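Local structure of dihydropteroate synthase (Clostridioides difficile, 6PZ2) at residues R194-L199 against I206-S211; T234-I239 against L255-M260; S214-V219 against K225-G230. The protein catalyses the condensation of para-aminobenzoate with 6-hydroxymethyl-dihydropterin diphosphate to give dihydropteroate, a step of folate synthesis. All coordinates share one frame; numbering follows the deposited sequence.

Interaction 1: residues R194-L199 against I206-S211; sequences RRLNEL and ILLGTS. With PT1 (pteroic acid), chain K.
Next to L208, whose side chain meets L196, the carbonyl oxygen of G209 receives a hydrogen bond from K213 NZ and a weak one from O1 of pteroic acid, with G209 O and O1 3.2 Å apart. L207, on the same strand, brings CD2 to 3.6 Å from N11 of the pterin, so L207 and G209, two residues apart, border the ligand, while I206 and L208 point toward 194-199. L196 swings CG away from its backbone nitrogen (chi1 -170°), which carries the methyl CD2 to 4.2 Å from CD2 of L208; the two leucines meet at a slant through single methyls. One turn on, the contact is closer: CD1 of I206, at the far end of its longer branch, lies 3.9 Å from CB of L199. On the segment's outer side R195 grips E198 side-on, NE 2.7 Å from OE2 and NH2 2.7 Å from OE1. The first bond lies in the guanidinium plane and the second is tilted from it; NH1 also pairs with E191 and D148. No hydrogen bond crosses between 194-199 and 206-211, so apolar packing joins the two, while these polar groups turn to the ligand or to other residues.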
loop_
_atom_site.group_PDB
_atom_site.type_symbol
_atom_site.label_atom_id
_atom_site.label_comp_id
_atom_site.label_asym_id
_atom_site.label_seq_id
_atom_site.Cartn_x
_atom_site.Cartn_y
_atom_site.Cartn_z
ATOM N N ARG A 194 2.213 13.956 -0.579
ATOM C CA ARG A 194 1.614 14.149 -1.909
ATOM C C ARG A 194 2.689 14.631 -2.894
ATOM O O ARG A 194 2.713 14.205 -4.036
ATOM C CB ARG A 194 0.432 15.126 -1.793
ATOM C CG ARG A 194 -0.564 15.134 -2.947
ATOM C CD ARG A 194 -1.471 16.359 -2.916
ATOM N NE ARG A 194 -2.118 16.613 -1.631
ATOM C CZ ARG A 194 -2.041 17.749 -0.944
ATOM N NH1 ARG A 194 -2.669 17.858 0.217
ATOM N NH2 ARG A 194 -1.358 18.772 -1.432
ATOM N N ARG A 195 3.591 15.519 -2.456
ATOM C CA ARG A 195 4.529 16.183 -3.388
ATOM C C ARG A 195 5.937 15.571 -3.322
ATOM O O ARG A 195 6.869 16.085 -3.921
ATOM C CB ARG A 195 4.538 17.686 -3.090
ATOM C CG ARG A 195 3.170 18.342 -3.272
ATOM C CD ARG A 195 3.156 19.810 -2.847
ATOM N NE ARG A 195 4.096 20.569 -3.654
ATOM C CZ ARG A 195 4.481 21.796 -3.366
ATOM N NH1 ARG A 195 3.903 22.408 -2.349
ATOM N NH2 ARG A 195 5.483 22.343 -4.035
ATOM N N LEU A 196 6.076 14.438 -2.657
ATOM C CA LEU A 196 7.364 13.887 -2.292
ATOM C C LEU A 196 8.234 13.742 -3.533
ATOM O O LEU A 196 9.445 13.906 -3.413
ATOM C CB LEU A 196 7.172 12.547 -1.570
ATOM C CG LEU A 196 8.409 11.945 -0.909
ATOM C CD1 LEU A 196 8.957 12.885 0.157
ATOM C CD2 LEU A 196 8.085 10.592 -0.286
ATOM N N ASN A 197 7.650 13.493 -4.698
ATOM C CA ASN A 197 8.464 13.247 -5.906
ATOM C C ASN A 197 9.255 14.504 -6.292
ATOM O O ASN A 197 10.248 14.390 -7.028
ATOM C CB ASN A 197 7.641 12.814 -7.130
ATOM C CG ASN A 197 6.803 13.947 -7.694
ATOM O OD1 ASN A 197 5.875 14.462 -7.049
ATOM N ND2 ASN A 197 7.196 14.416 -8.871
ATOM N N GLU A 198 8.850 15.698 -5.851
ATOM C CA GLU A 198 9.608 16.940 -6.178
ATOM C C GLU A 198 11.034 16.846 -5.601
ATOM O O GLU A 198 11.949 17.495 -6.105
ATOM C CB GLU A 198 8.881 18.185 -5.637
ATOM C CG GLU A 198 7.537 18.506 -6.301
ATOM C CD GLU A 198 6.702 19.635 -5.697
ATOM O OE1 GLU A 198 7.275 20.612 -5.168
ATOM O OE2 GLU A 198 5.452 19.527 -5.709
ATOM N N LEU A 199 11.272 16.028 -4.568
ATOM C CA LEU A 199 12.612 15.903 -3.959
ATOM C C LEU A 199 13.560 15.149 -4.887
ATOM O O LEU A 199 14.770 15.223 -4.662
ATOM C CB LEU A 199 12.587 15.134 -2.640
ATOM C CG LEU A 199 11.857 15.788 -1.476
ATOM C CD1 LEU A 199 12.231 15.054 -0.196
ATOM C CD2 LEU A 199 12.155 17.279 -1.382
ATOM N N ILE A 206 16.546 8.904 -1.301
ATOM C CA ILE A 206 15.556 9.448 -0.342
ATOM C C ILE A 206 15.166 8.351 0.643
ATOM O O ILE A 206 15.001 7.182 0.261
ATOM C CB ILE A 206 14.327 9.991 -1.094
ATOM C CG1 ILE A 206 14.735 11.163 -1.992
ATOM C CG2 ILE A 206 13.194 10.375 -0.150
ATOM C CD1 ILE A 206 13.745 11.454 -3.094
ATOM N N LEU A 207 15.037 8.756 1.903
ATOM C CA LEU A 207 14.593 7.908 2.963
ATOM C C LEU A 207 13.311 8.493 3.548
ATOM O O LEU A 207 13.212 9.720 3.736
ATOM C CB LEU A 207 15.683 7.786 4.031
ATOM C CG LEU A 207 15.433 6.778 5.152
ATOM C CD1 LEU A 207 16.752 6.272 5.715
ATOM C CD2 LEU A 207 14.626 7.398 6.268
ATOM N N LEU A 208 12.363 7.600 3.820
ATOM C CA LEU A 208 11.052 8.045 4.338
ATOM C C LEU A 208 10.721 7.295 5.625
ATOM O O LEU A 208 10.890 6.067 5.722
ATOM C CB LEU A 208 9.974 7.815 3.270
ATOM C CG LEU A 208 8.562 8.164 3.706
ATOM C CD1 LEU A 208 8.458 9.661 3.941
ATOM C CD2 LEU A 208 7.524 7.714 2.680
ATOM N N GLY A 209 10.210 8.036 6.604
ATOM C CA GLY A 209 9.694 7.388 7.783
ATOM C C GLY A 209 8.343 7.935 8.212
ATOM O O GLY A 209 8.231 9.122 8.511
ATOM N N THR A 210 7.348 7.051 8.253
ATOM C CA THR A 210 5.954 7.399 8.621
ATOM C C THR A 210 5.403 6.421 9.657
ATOM O O THR A 210 4.388 6.696 10.288
ATOM C CB THR A 210 5.004 7.354 7.416
ATOM O OG1 THR A 210 4.932 6.001 6.954
ATOM C CG2 THR A 210 5.459 8.263 6.299
ATOM N N SER A 211 6.089 5.294 9.813
ATOM C CA SER A 211 5.581 4.149 10.535
ATOM C C SER A 211 5.006 4.580 11.885
ATOM O O SER A 211 5.686 5.142 12.716
ATOM C CB SER A 211 6.659 3.123 10.706
ATOM O OG SER A 211 6.136 1.961 11.328
HETATM C C2 PT1 K . 12.243 9.649 10.312
HETATM C C3 PT1 K . 12.368 9.373 11.733
HETATM C C5 PT1 K . 13.735 9.084 12.171
HETATM N N6 PT1 K . 11.343 9.346 12.625
HETATM C C7 PT1 K . 14.542 9.406 9.987
HETATM N N9 PT1 K . 14.730 9.140 11.287
HETATM C C10 PT1 K . 11.584 9.093 13.921
HETATM N N11 PT1 K . 15.575 9.417 9.125
HETATM C C12 PT1 K . 12.895 8.857 14.354
HETATM C C21 PT1 K . 4.332 11.523 15.375
HETATM O O22 PT1 K . 3.872 12.540 14.833
HETATM O O1 PT1 K . 11.050 9.926 9.763
HETATM N N4 PT1 K . 13.320 9.684 9.501
HETATM N N8 PT1 K . 13.928 8.816 13.480
HETATM C C13 PT1 K . 10.435 9.104 14.907
HETATM N N14 PT1 K . 9.848 10.439 14.894
HETATM C C15 PT1 K . 8.528 10.663 15.074
HETATM C C16 PT1 K . 7.655 9.688 15.573
HETATM C C17 PT1 K . 8.017 11.894 14.685
HETATM C C18 PT1 K . 6.301 9.986 15.704
HETATM C C19 PT1 K . 6.663 12.193 14.810
HETATM C C20 PT1 K . 5.803 11.229 15.311
HETATM O O23 PT1 K . 3.565 10.724 15.915
#

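Interaction 2: residues T234-I239 against L255-M260; sequences TTVLGI and LMAARM. With SO4 (sulfate ion), chain H.
I239 reaches across to A258 with the end of its longer branch. From CB the chain leaves through CG1, which lies opposite the carbonyl carbon (chi1 -65°), and continues nearly straight (chi2 158°) to CD1. CB and CG1 stay on their own helix's side; the terminal methyl CD1 makes the contact, 3.6 Å from CA and equally 3.6 Å from CB of A258, so it rests on the backbone as much as on the small side chain. Elsewhere the isoleucine touches T12, T261, D262 and R266. One turn earlier, V236 uses the methyl CG2, 4.0 Å from CB of A257. With alanines on the facing helix, the CA atoms of V236 and A258 come within 6.2 Å of each other, and apolar contacts hold the pair without any hydrogen bond between the segments. R259 leaves in the other direction: L255 CD2 lies over one face of its guanidinium, and NH2 is 3.1 Å from O3 of a sulfate ion, probably a crystallisation component. V236 also packs on L237 of the second subunit, extending the interface into the dimer. Helices 228-240 and 251-265, following strands 207-208 and 245-248, thus pack as successive outer helices of a TIM barrel.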
loop_
_atom_site.group_PDB
_atom_site.type_symbol
_atom_site.label_atom_id
_atom_site.label_comp_id
_atom_site.label_asym_id
_atom_site.label_seq_id
_atom_site.Cartn_x
_atom_site.Cartn_y
_atom_site.Cartn_z
ATOM N N THR A 234 1.869 4.483 2.732
ATOM C CA THR A 234 2.893 5.522 2.509
ATOM C C THR A 234 4.191 4.898 1.969
ATOM O O THR A 234 4.892 5.508 1.165
ATOM C CB THR A 234 3.165 6.310 3.794
ATOM O OG1 THR A 234 3.719 5.412 4.749
ATOM C CG2 THR A 234 1.907 6.932 4.373
ATOM N N THR A 235 4.512 3.694 2.400
ATOM C CA THR A 235 5.653 2.992 1.801
ATOM C C THR A 235 5.456 2.894 0.289
ATOM O O THR A 235 6.358 3.177 -0.494
ATOM C CB THR A 235 5.824 1.610 2.428
ATOM O OG1 THR A 235 6.352 1.777 3.741
ATOM C CG2 THR A 235 6.750 0.692 1.655
ATOM N N VAL A 236 4.272 2.484 -0.122
ATOM C CA VAL A 236 3.982 2.168 -1.545
ATOM C C VAL A 236 4.027 3.440 -2.400
ATOM O O VAL A 236 4.662 3.486 -3.462
ATOM C CB VAL A 236 2.627 1.431 -1.661
ATOM C CG1 VAL A 236 2.119 1.304 -3.090
ATOM C CG2 VAL A 236 2.743 0.052 -1.046
ATOM N N LEU A 237 3.355 4.474 -1.920
ATOM C CA LEU A 237 3.321 5.759 -2.589
ATOM C C LEU A 237 4.721 6.378 -2.616
ATOM O O LEU A 237 5.116 7.007 -3.615
ATOM C CB LEU A 237 2.327 6.676 -1.852
ATOM C CG LEU A 237 0.879 6.191 -1.898
ATOM C CD1 LEU A 237 -0.017 6.985 -0.956
ATOM C CD2 LEU A 237 0.328 6.265 -3.313
ATOM N N GLY A 238 5.437 6.222 -1.505
ATOM C CA GLY A 238 6.783 6.743 -1.413
ATOM C C GLY A 238 7.655 6.137 -2.486
ATOM O O GLY A 238 8.335 6.847 -3.229
ATOM N N ILE A 239 7.619 4.827 -2.606
ATOM C CA ILE A 239 8.488 4.180 -3.603
ATOM C C ILE A 239 8.119 4.712 -4.985
ATOM O O ILE A 239 8.971 5.051 -5.761
ATOM C CB ILE A 239 8.345 2.655 -3.600
ATOM C CG1 ILE A 239 8.836 2.071 -2.276
ATOM C CG2 ILE A 239 9.077 2.056 -4.807
ATOM C CD1 ILE A 239 8.271 0.694 -1.974
ATOM N N LEU A 255 8.310 -4.865 3.576
ATOM C CA LEU A 255 9.129 -5.430 2.465
ATOM C C LEU A 255 8.231 -6.068 1.389
ATOM O O LEU A 255 8.488 -5.868 0.187
ATOM C CB LEU A 255 10.110 -6.465 3.019
ATOM C CG LEU A 255 11.003 -7.169 1.993
ATOM C CD1 LEU A 255 11.837 -6.209 1.173
ATOM C CD2 LEU A 255 11.933 -8.148 2.683
ATOM N N MET A 256 7.201 -6.822 1.810
ATOM C CA MET A 256 6.331 -7.512 0.835
ATOM C C MET A 256 5.642 -6.470 -0.056
ATOM O O MET A 256 5.676 -6.595 -1.268
ATOM C CB MET A 256 5.276 -8.399 1.510
ATOM C CG MET A 256 5.833 -9.562 2.292
ATOM S SD MET A 256 6.942 -10.560 1.268
ATOM C CE MET A 256 8.579 -10.107 1.825
ATOM N N ALA A 257 5.098 -5.384 0.517
ATOM C CA ALA A 257 4.478 -4.314 -0.263
ATOM C C ALA A 257 5.494 -3.619 -1.183
ATOM O O ALA A 257 5.186 -3.212 -2.334
ATOM C CB ALA A 257 3.831 -3.321 0.703
ATOM N N ALA A 258 6.710 -3.427 -0.668
ATOM C CA ALA A 258 7.752 -2.778 -1.430
ATOM C C ALA A 258 8.129 -3.641 -2.641
ATOM O O ALA A 258 8.403 -3.114 -3.695
ATOM C CB ALA A 258 8.970 -2.556 -0.555
ATOM N N ARG A 259 8.178 -4.947 -2.480
ATOM C CA ARG A 259 8.522 -5.815 -3.637
ATOM C C ARG A 259 7.437 -5.732 -4.713
ATOM O O ARG A 259 7.752 -5.677 -5.881
ATOM C CB ARG A 259 8.677 -7.258 -3.164
ATOM C CG ARG A 259 9.960 -7.452 -2.374
ATOM C CD ARG A 259 10.194 -8.903 -2.038
ATOM N NE ARG A 259 11.472 -9.086 -1.387
ATOM C CZ ARG A 259 11.855 -10.215 -0.797
ATOM N NH1 ARG A 259 13.064 -10.300 -0.268
ATOM N NH2 ARG A 259 11.046 -11.264 -0.765
ATOM N N MET A 260 6.173 -5.598 -4.297
ATOM C CA MET A 260 5.088 -5.537 -5.240
ATOM C C MET A 260 5.208 -4.212 -5.984
ATOM O O MET A 260 5.145 -4.175 -7.199
ATOM C CB MET A 260 3.720 -5.689 -4.556
ATOM C CG MET A 260 2.570 -5.881 -5.543
ATOM S SD MET A 260 2.782 -7.415 -6.529
ATOM C CE MET A 260 2.207 -6.872 -8.133
HETATM S S SO4 H . 13.330 -14.160 0.342
HETATM O O1 SO4 H . 14.498 -13.381 -0.142
HETATM O O2 SO4 H . 12.778 -13.614 1.621
HETATM O O3 SO4 H . 12.327 -14.091 -0.746
HETATM O O4 SO4 H . 13.708 -15.586 0.548
#

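Interaction 3: residues S214-V219 against K225-G230; sequences SVIGKV and KKRLEG. With PT1 (pteroic acid), chain K; SO4 (sulfate ion), chain G.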
loop_
_atom_site.group_PDB
_atom_site.type_symbol
_atom_site.label_atom_id
_atom_site.label_comp_id
_atom_site.label_asym_id
_atom_site.label_seq_id
_atom_site.Cartn_x
_atom_site.Cartn_y
_atom_site.Cartn_z
ATOM N N SER A 214 1.534 9.950 14.004
ATOM C CA SER A 214 0.255 10.585 14.280
ATOM C C SER A 214 -0.385 11.089 12.984
ATOM O O SER A 214 -1.585 11.274 12.927
ATOM C CB SER A 214 0.436 11.732 15.240
ATOM O OG SER A 214 1.101 12.785 14.560
ATOM N N VAL A 215 0.389 11.341 11.943
ATOM C CA VAL A 215 -0.222 11.707 10.657
ATOM C C VAL A 215 -1.103 10.564 10.123
ATOM O O VAL A 215 -2.137 10.807 9.492
ATOM C CB VAL A 215 0.812 12.097 9.586
ATOM C CG1 VAL A 215 1.777 10.965 9.244
ATOM C CG2 VAL A 215 0.114 12.578 8.318
ATOM N N ILE A 216 -0.703 9.322 10.359
ATOM C CA ILE A 216 -1.509 8.191 9.989
ATOM C C ILE A 216 -2.657 8.037 10.990
ATOM O O ILE A 216 -3.806 7.824 10.609
ATOM C CB ILE A 216 -0.641 6.932 9.918
ATOM C CG1 ILE A 216 0.458 7.116 8.874
ATOM C CG2 ILE A 216 -1.532 5.747 9.651
ATOM C CD1 ILE A 216 1.404 5.950 8.809
ATOM N N GLY A 217 -2.362 8.223 12.262
ATOM C CA GLY A 217 -3.375 8.088 13.327
ATOM C C GLY A 217 -4.535 9.050 13.185
ATOM O O GLY A 217 -5.644 8.804 13.670
ATOM N N LYS A 218 -4.294 10.173 12.549
ATOM C CA LYS A 218 -5.365 11.118 12.385
ATOM C C LYS A 218 -6.336 10.599 11.316
ATOM O O LYS A 218 -7.493 10.944 11.377
ATOM C CB LYS A 218 -4.827 12.492 11.986
ATOM C CG LYS A 218 -5.715 13.662 12.382
ATOM C CD LYS A 218 -4.933 14.919 12.731
ATOM C CE LYS A 218 -3.788 14.712 13.708
ATOM N NZ LYS A 218 -3.293 16.003 14.248
ATOM N N VAL A 219 -5.885 9.786 10.357
ATOM C CA VAL A 219 -6.773 9.222 9.327
ATOM C C VAL A 219 -7.345 7.901 9.855
ATOM O O VAL A 219 -8.489 7.560 9.625
ATOM C CB VAL A 219 -6.015 9.033 7.995
ATOM C CG1 VAL A 219 -6.845 8.340 6.917
ATOM C CG2 VAL A 219 -5.506 10.362 7.473
ATOM N N LYS A 225 0.284 0.596 16.791
ATOM C CA LYS A 225 0.700 -0.657 16.140
ATOM C C LYS A 225 -0.343 -1.065 15.092
ATOM O O LYS A 225 -0.008 -1.729 14.117
ATOM C CB LYS A 225 0.866 -1.795 17.153
ATOM C CG LYS A 225 1.951 -1.577 18.200
ATOM C CD LYS A 225 2.068 -2.691 19.224
ATOM C CE LYS A 225 0.908 -2.715 20.200
ATOM N NZ LYS A 225 0.210 -4.023 20.203
ATOM N N LYS A 226 -1.594 -0.665 15.311
ATOM C CA LYS A 226 -2.716 -1.002 14.411
ATOM C C LYS A 226 -2.788 -0.016 13.234
ATOM O O LYS A 226 -3.768 -0.055 12.499
ATOM C CB LYS A 226 -4.059 -0.978 15.154
ATOM C CG LYS A 226 -4.222 -1.967 16.303
ATOM C CD LYS A 226 -4.218 -3.420 15.881
ATOM C CE LYS A 226 -5.417 -4.187 16.402
ATOM N NZ LYS A 226 -5.395 -4.337 17.877
ATOM N N ARG A 227 -1.789 0.856 13.036
ATOM C CA ARG A 227 -1.775 1.741 11.869
ATOM C C ARG A 227 -0.997 1.113 10.702
ATOM O O ARG A 227 -0.709 1.799 9.743
ATOM C CB ARG A 227 -1.173 3.093 12.260
ATOM C CG ARG A 227 -1.940 3.748 13.403
ATOM C CD ARG A 227 -1.223 4.953 13.969
ATOM N NE ARG A 227 -2.032 5.420 15.080
ATOM C CZ ARG A 227 -1.687 6.381 15.925
ATOM N NH1 ARG A 227 -0.575 7.070 15.749
ATOM N NH2 ARG A 227 -2.477 6.657 16.939
ATOM N N LEU A 228 -0.689 -0.170 10.766
ATOM C CA LEU A 228 0.200 -0.775 9.757
ATOM C C LEU A 228 -0.312 -0.550 8.319
ATOM O O LEU A 228 0.533 -0.343 7.425
ATOM C CB LEU A 228 0.330 -2.269 10.072
ATOM C CG LEU A 228 1.199 -3.074 9.109
ATOM C CD1 LEU A 228 2.531 -2.384 8.854
ATOM C CD2 LEU A 228 1.409 -4.468 9.653
ATOM N N GLU A 229 -1.626 -0.592 8.036
ATOM C CA GLU A 229 -1.995 -0.535 6.622
ATOM C C GLU A 229 -1.826 0.904 6.131
ATOM O O GLU A 229 -1.466 1.092 4.969
ATOM C CB GLU A 229 -3.311 -1.175 6.149
ATOM C CG GLU A 229 -4.370 -1.586 7.129
ATOM C CD GLU A 229 -4.082 -2.642 8.176
ATOM O OE1 GLU A 229 -3.763 -3.788 7.805
ATOM O OE2 GLU A 229 -4.202 -2.278 9.369
ATOM N N GLY A 230 -1.959 1.902 6.996
ATOM C CA GLY A 230 -1.593 3.270 6.608
ATOM C C GLY A 230 -0.120 3.411 6.258
ATOM O O GLY A 230 0.265 4.095 5.297
HETATM C C2 PT1 K . 12.243 9.649 10.312
HETATM C C3 PT1 K . 12.368 9.373 11.733
HETATM C C5 PT1 K . 13.735 9.084 12.171
HETATM N N6 PT1 K . 11.343 9.346 12.625
HETATM C C7 PT1 K . 14.542 9.406 9.987
HETATM N N9 PT1 K . 14.730 9.140 11.287
HETATM C C10 PT1 K . 11.584 9.093 13.921
HETATM N N11 PT1 K . 15.575 9.417 9.125
HETATM C C12 PT1 K . 12.895 8.857 14.354
HETATM C C21 PT1 K . 4.332 11.523 15.375
HETATM O O22 PT1 K . 3.872 12.540 14.833
HETATM O O1 PT1 K . 11.050 9.926 9.763
HETATM N N4 PT1 K . 13.320 9.684 9.501
HETATM N N8 PT1 K . 13.928 8.816 13.480
HETATM C C13 PT1 K . 10.435 9.104 14.907
HETATM N N14 PT1 K . 9.848 10.439 14.894
HETATM C C15 PT1 K . 8.528 10.663 15.074
HETATM C C16 PT1 K . 7.655 9.688 15.573
HETATM C C17 PT1 K . 8.017 11.894 14.685
HETATM C C18 PT1 K . 6.301 9.986 15.704
HETATM C C19 PT1 K . 6.663 12.193 14.810
HETATM C C20 PT1 K . 5.803 11.229 15.311
HETATM O O23 PT1 K . 3.565 10.724 15.915
HETATM S S SO4 G . -1.040 9.486 18.436
HETATM O O1 SO4 G . -1.742 10.424 17.534
HETATM O O2 SO4 G . -0.318 10.308 19.420
HETATM O O3 SO4 G . -2.031 8.627 19.149
HETATM O O4 SO4 G . 0.031 8.729 17.729
#
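S214, whose CA lies near R227 NH1, opens the short helix 214-217 by taking the carboxylate of pteroic acid with two donors. Its backbone N is 2.9 Å from O23 of the ligand and its OG is 2.8 Å from O22. With OG set between the backbone nitrogen and the carbonyl carbon (chi1 71°), hydroxyl and N-H both face the carboxylate, and each oxygen has its own donor. This end of the ligand corresponds to para-aminobenzoate, consistent with S214 holding that half of the product. Two residues on, I216 turns toward 225-230. Its CG2 methyl meets R227 CB at 3.7 Å and also approaches G230 CA, while I216 CD1 lies 3.9 Å from G230 C; with no side chain on G230, the isoleucine lies directly against the backbone at the start of helix 228-240. In the TIM barrel this layout belongs to the loop region following strand 207-208, where the chain passes through the ligand site before entering the next outer helix. I216 also packs on M260 of the second subunit. G217 comes next and carries the guanidinium of R227: its CA sits 3.4 Å above the plane, over the centre. The arginine arrives extended from CG to NE and presents its far edge to a sulfate ion, NH1 2.7 Å from O4 and NH2 3.0 Å from O3, both nearly straight at 167°. Its rotation is fixed further by NE to V222 O and NH1 to R212 O. V219 touches F186 of helix 186-195 and, across the dimer, A263 of the second subunit.

In the fold
From the N-terminal side the three contacts follow one another in series, none nesting in or crossing another. Interaction 1 closes the short loop between helix 186-195 and strand 207-208, which lies between strands 245-248 and 174-177 where the barrel closes. Interaction 3 closes the next loop, from helix 214-217 to the start of helix 228-240, and shares the pteroic acid with interaction 1. Interaction 2 spans strand 245-248 and brings helix 228-240 against helix 251-265. T210 and T234 join interactions 1 and 2 through a probable hydrogen bond between their OG1 atoms, and T210 O packs on CD1 of I216. Interactions 2 and 3 share helix 228-240 and both border the second subunit.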